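Local atomic coordinates of putative NADH-flavin reductase (Lactobacillus casei ATCC 334, PDB entry 3H2S), a protein that binds NADPH in a Rossmann-type fold and is probably an NAD(P)H-dependent oxidoreductase. Residues 106-118 / 170-182. Numbering follows the deposited sequence.
Sequences SASLAMPGADHPM and YVAGKDTLLVGED. With NDP (NADPH dihydro-nicotinamide-adenine-dinucleotide phosphate), chain C.
Leu109 sets its CD2 methyl over one face of the peptide joining Asp175 to Thr176, 3.6 Å from Asp175 C. The Ala110 methyl reaches Asp175 O from the other side of that peptide plane, CB to O 3.7 Å. Asp175 O accepts from Ala110 N at 2.8 Å, nearly straight at 162°, while a water donates a second bond to the same oxygen. The imidazole of His116, farther out in the loop, has ND1 bonded in its ring plane to Asp115 OD1.

Coming back across, Leu177 N donates to Ala110 O at 2.9 Å, so Ala110 is gripped through both its N-H and its C=O. Next to this pair, Leu177 sends CG anti to its backbone N (chi1 -167°), which carries CD1 inward to 3.5 Å from Ser106 OG. There the side chain crosses that of Leu109 at about a right angle, and Leu177 CD1 lies 4.0 Å from Leu109 CD1. With Leu109 cut back to an alanine, the peptide would probably lose the CD2 cover over its carbonyl carbon and Leu177 CD1 its methyl partner. On the solvent side, Thr176 CG2 lies against Pro112 CA at 3.8 Å. The Asp175 carboxylate turns elsewhere, to a salt bridge with Arg209.

The two hydrogen bonds form a single parallel-type bridge between Ala110 and Thr176, joining the loop after strand 99-103 of this Rossmann-type sheet to the segment that follows edge strand 170-173. The same loop begins at the NADPH site, where Ser106 N donates to O7N of the nicotinamide carboxamide.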
# COMPACT_ATOMS: atom_id res chain seq x y z
N SER A 106 3.98 7.90 -17.08
CA SER A 106 3.20 8.50 -18.15
C SER A 106 1.94 7.68 -18.45
O SER A 106 0.95 8.20 -18.95
CB SER A 106 4.09 8.60 -19.40
OG SER A 106 3.86 9.82 -20.08
N ALA A 107 1.97 6.39 -18.12
CA ALA A 107 0.89 5.48 -18.53
C ALA A 107 -0.42 5.69 -17.76
O ALA A 107 -1.47 5.19 -18.16
CB ALA A 107 1.36 4.03 -18.41
N SER A 108 -0.35 6.44 -16.66
CA SER A 108 -1.56 6.77 -15.90
C SER A 108 -2.19 8.07 -16.40
O SER A 108 -3.20 8.53 -15.85
CB SER A 108 -1.25 6.84 -14.40
OG SER A 108 -0.38 7.92 -14.09
N LEU A 109 -1.55 8.70 -17.38
CA LEU A 109 -2.12 9.88 -18.04
C LEU A 109 -3.05 9.48 -19.18
O LEU A 109 -2.88 8.42 -19.79
CB LEU A 109 -1.01 10.76 -18.61
CG LEU A 109 -0.00 11.38 -17.66
CD1 LEU A 109 1.16 11.96 -18.46
CD2 LEU A 109 -0.68 12.43 -16.78
N ALA A 110 -4.02 10.34 -19.48
CA ALA A 110 -4.81 10.20 -20.69
C ALA A 110 -4.00 10.60 -21.93
O ALA A 110 -3.30 11.61 -21.93
CB ALA A 110 -6.08 11.04 -20.61
N MSE A 111 -4.22 9.87 -23.02
CA MSE A 111 -3.89 10.39 -24.34
C MSE A 111 -4.68 11.66 -24.64
O MSE A 111 -5.78 11.86 -24.11
CB MSE A 111 -4.19 9.33 -25.42
CG MSE A 111 -3.29 8.11 -25.36
SE MSE A 111 -1.42 8.50 -25.82
CE MSE A 111 -0.93 6.71 -26.48
N PRO A 112 -4.12 12.54 -25.48
CA PRO A 112 -4.84 13.74 -25.88
C PRO A 112 -6.24 13.38 -26.39
O PRO A 112 -6.39 12.40 -27.11
CB PRO A 112 -3.98 14.30 -27.02
CG PRO A 112 -2.59 13.83 -26.69
CD PRO A 112 -2.77 12.47 -26.07
N GLY A 113 -7.26 14.05 -25.86
CA GLY A 113 -8.64 13.76 -26.27
C GLY A 113 -9.31 12.62 -25.52
O GLY A 113 -10.46 12.26 -25.81
N ALA A 114 -8.58 12.00 -24.60
CA ALA A 114 -9.17 10.94 -23.80
C ALA A 114 -9.51 11.47 -22.41
O ALA A 114 -9.00 12.50 -22.00
CB ALA A 114 -8.24 9.74 -23.70
N ASP A 115 -10.31 10.71 -21.68
CA ASP A 115 -10.74 11.12 -20.36
C ASP A 115 -10.41 10.06 -19.30
O ASP A 115 -10.95 10.10 -18.20
CB ASP A 115 -12.23 11.46 -20.35
CG ASP A 115 -13.11 10.24 -20.61
OD1 ASP A 115 -12.56 9.15 -20.88
OD2 ASP A 115 -14.34 10.34 -20.45
N HIS A 116 -9.46 9.18 -19.60
CA HIS A 116 -9.10 8.09 -18.69
C HIS A 116 -7.68 7.62 -18.98
O HIS A 116 -7.14 7.88 -20.06
CB HIS A 116 -10.08 6.92 -18.86
CG HIS A 116 -10.05 6.30 -20.22
ND1 HIS A 116 -10.61 6.90 -21.32
CD2 HIS A 116 -9.40 5.20 -20.68
CE1 HIS A 116 -10.38 6.17 -22.39
NE2 HIS A 116 -9.64 5.13 -22.03
N PRO A 117 -7.02 7.03 -17.97
CA PRO A 117 -5.62 6.61 -18.08
C PRO A 117 -5.38 5.68 -19.27
O PRO A 117 -6.16 4.75 -19.51
CB PRO A 117 -5.35 5.87 -16.77
CG PRO A 117 -6.40 6.38 -15.81
CD PRO A 117 -7.60 6.70 -16.65
N MSE A 118 -4.33 5.96 -20.04
CA MSE A 118 -4.12 5.28 -21.32
C MSE A 118 -3.83 3.79 -21.14
O MSE A 118 -4.11 2.99 -22.02
CB MSE A 118 -3.00 5.94 -22.11
CG MSE A 118 -1.61 5.79 -21.47
SE MSE A 118 -0.19 6.61 -22.56
CE MSE A 118 -0.51 8.50 -22.08
N TYR A 170 9.44 24.71 -17.55
CA TYR A 170 8.44 23.67 -17.80
C TYR A 170 7.02 24.22 -17.93
O TYR A 170 6.73 25.37 -17.54
CB TYR A 170 8.51 22.56 -16.74
CG TYR A 170 8.03 22.98 -15.38
CD1 TYR A 170 6.67 23.01 -15.07
CD2 TYR A 170 8.92 23.46 -14.43
CE1 TYR A 170 6.22 23.48 -13.85
CE2 TYR A 170 8.48 23.97 -13.22
CZ TYR A 170 7.13 23.98 -12.93
OH TYR A 170 6.70 24.42 -11.70
N VAL A 171 6.18 23.44 -18.60
CA VAL A 171 4.75 23.71 -18.67
C VAL A 171 4.00 22.60 -17.93
O VAL A 171 4.36 21.43 -18.03
CB VAL A 171 4.26 23.75 -20.12
CG1 VAL A 171 2.73 23.93 -20.16
CG2 VAL A 171 4.94 24.89 -20.88
N ALA A 172 2.98 22.95 -17.17
CA ALA A 172 2.28 21.95 -16.36
C ALA A 172 0.83 21.73 -16.80
O ALA A 172 0.18 22.64 -17.30
CB ALA A 172 2.34 22.31 -14.88
N GLY A 173 0.35 20.51 -16.63
CA GLY A 173 -1.06 20.20 -16.82
C GLY A 173 -1.54 19.29 -15.70
O GLY A 173 -0.94 19.25 -14.62
N LYS A 174 -2.64 18.59 -15.94
CA LYS A 174 -3.30 17.81 -14.90
C LYS A 174 -3.16 16.32 -15.20
O LYS A 174 -2.20 15.70 -14.76
CB LYS A 174 -4.78 18.21 -14.78
CG LYS A 174 -5.01 19.66 -14.40
CD LYS A 174 -6.03 20.32 -15.32
CE LYS A 174 -5.87 21.84 -15.31
NZ LYS A 174 -7.12 22.52 -15.76
N ASP A 175 -4.04 15.79 -16.05
CA ASP A 175 -4.12 14.33 -16.24
C ASP A 175 -3.90 13.88 -17.69
O ASP A 175 -4.08 12.69 -18.00
CB ASP A 175 -5.46 13.79 -15.75
CG ASP A 175 -5.64 13.97 -14.25
OD1 ASP A 175 -4.83 13.43 -13.48
OD2 ASP A 175 -6.65 14.58 -13.85
N THR A 176 -3.64 14.83 -18.58
CA THR A 176 -3.50 14.53 -20.00
C THR A 176 -2.07 14.75 -20.49
O THR A 176 -1.44 15.74 -20.13
CB THR A 176 -4.49 15.38 -20.86
OG1 THR A 176 -5.83 15.14 -20.40
CG2 THR A 176 -4.42 14.97 -22.32
N LEU A 177 -1.55 13.78 -21.23
CA LEU A 177 -0.24 13.92 -21.85
C LEU A 177 -0.15 15.27 -22.56
O LEU A 177 -1.07 15.64 -23.32
CB LEU A 177 -0.02 12.79 -22.86
CG LEU A 177 1.41 12.62 -23.37
CD1 LEU A 177 2.33 12.10 -22.25
CD2 LEU A 177 1.41 11.67 -24.56
N LEU A 178 0.97 15.96 -22.36
CA LEU A 178 1.25 17.23 -22.99
C LEU A 178 2.19 17.07 -24.19
O LEU A 178 3.13 16.27 -24.17
CB LEU A 178 1.89 18.20 -21.99
CG LEU A 178 1.10 18.49 -20.71
CD1 LEU A 178 1.90 19.39 -19.78
CD2 LEU A 178 -0.27 19.12 -21.04
N VAL A 179 1.91 17.83 -25.24
CA VAL A 179 2.74 17.77 -26.44
C VAL A 179 3.17 19.18 -26.77
O VAL A 179 2.37 20.11 -26.67
CB VAL A 179 1.94 17.19 -27.63
CG1 VAL A 179 2.74 17.29 -28.92
CG2 VAL A 179 1.52 15.74 -27.36
N GLY A 180 4.45 19.36 -27.04
CA GLY A 180 5.00 20.69 -27.31
C GLY A 180 4.92 21.07 -28.78
O GLY A 180 4.37 20.34 -29.61
N GLU A 181 5.45 22.25 -29.09
CA GLU A 181 5.41 22.80 -30.44
C GLU A 181 6.10 21.88 -31.44
O GLU A 181 5.83 21.95 -32.64
CB GLU A 181 6.09 24.18 -30.45
CG GLU A 181 5.79 25.02 -31.68
CD GLU A 181 6.34 26.42 -31.57
OE1 GLU A 181 7.11 26.69 -30.61
OE2 GLU A 181 6.02 27.26 -32.44
N ASP A 182 7.01 21.05 -30.96
CA ASP A 182 7.75 20.11 -31.81
C ASP A 182 6.97 18.83 -32.06
O ASP A 182 7.50 17.88 -32.65
CB ASP A 182 9.13 19.78 -31.21
CG ASP A 182 9.04 19.18 -29.81
OD1 ASP A 182 7.91 19.02 -29.28
OD2 ASP A 182 10.10 18.92 -29.21
PA NDP C . 16.96 5.73 -12.06
O1A NDP C . 16.90 4.37 -12.82
O2A NDP C . 18.00 6.72 -12.47
O5B NDP C . 17.31 5.04 -10.55
C5B NDP C . 16.37 5.55 -9.57
C4B NDP C . 16.90 5.28 -8.11
O4B NDP C . 16.38 4.04 -7.69
C3B NDP C . 18.46 5.12 -8.05
O3B NDP C . 18.90 6.02 -7.08
C2B NDP C . 18.62 3.62 -7.57
O2B NDP C . 19.72 3.33 -6.78
C1B NDP C . 17.28 3.48 -6.77
N9A NDP C . 16.91 2.06 -6.62
C8A NDP C . 16.54 1.21 -7.70
N7A NDP C . 16.22 -0.02 -7.30
C5A NDP C . 16.35 0.02 -5.90
C6A NDP C . 16.12 -0.98 -4.94
N6A NDP C . 15.75 -2.22 -5.37
N1A NDP C . 16.57 -0.77 -3.65
C2A NDP C . 16.92 0.51 -3.33
N3A NDP C . 16.99 1.61 -4.13
C4A NDP C . 16.77 1.31 -5.45
O3 NDP C . 15.53 6.27 -12.44
PN NDP C . 14.84 7.57 -13.11
O1N NDP C . 15.44 8.83 -12.45
O2N NDP C . 15.19 7.44 -14.56
O5D NDP C . 13.24 7.61 -12.81
C5D NDP C . 12.69 8.29 -11.68
C4D NDP C . 11.16 8.15 -11.76
O4D NDP C . 10.81 8.56 -13.07
C3D NDP C . 10.54 6.74 -11.53
O3D NDP C . 9.32 6.84 -10.91
C2D NDP C . 10.44 6.22 -13.02
O2D NDP C . 9.41 5.28 -13.16
C1D NDP C . 10.01 7.57 -13.69
N1N NDP C . 10.11 7.50 -15.14
C2N NDP C . 8.85 7.56 -15.87
C3N NDP C . 8.96 7.24 -17.36
C7N NDP C . 7.77 7.82 -18.11
O7N NDP C . 6.65 7.75 -17.61
N7N NDP C . 7.95 8.27 -19.41
C4N NDP C . 10.28 7.45 -18.07
C5N NDP C . 11.49 7.08 -17.25
C6N NDP C . 11.39 7.19 -15.75
P2B NDP C . 21.19 3.12 -7.46
O1X NDP C . 21.71 4.52 -7.97
O2X NDP C . 22.17 2.77 -6.28
O3X NDP C . 21.17 2.12 -8.57
O HOH W 1 -5.71 10.63 -16.44
O HOH W 2 -7.80 14.68 -22.03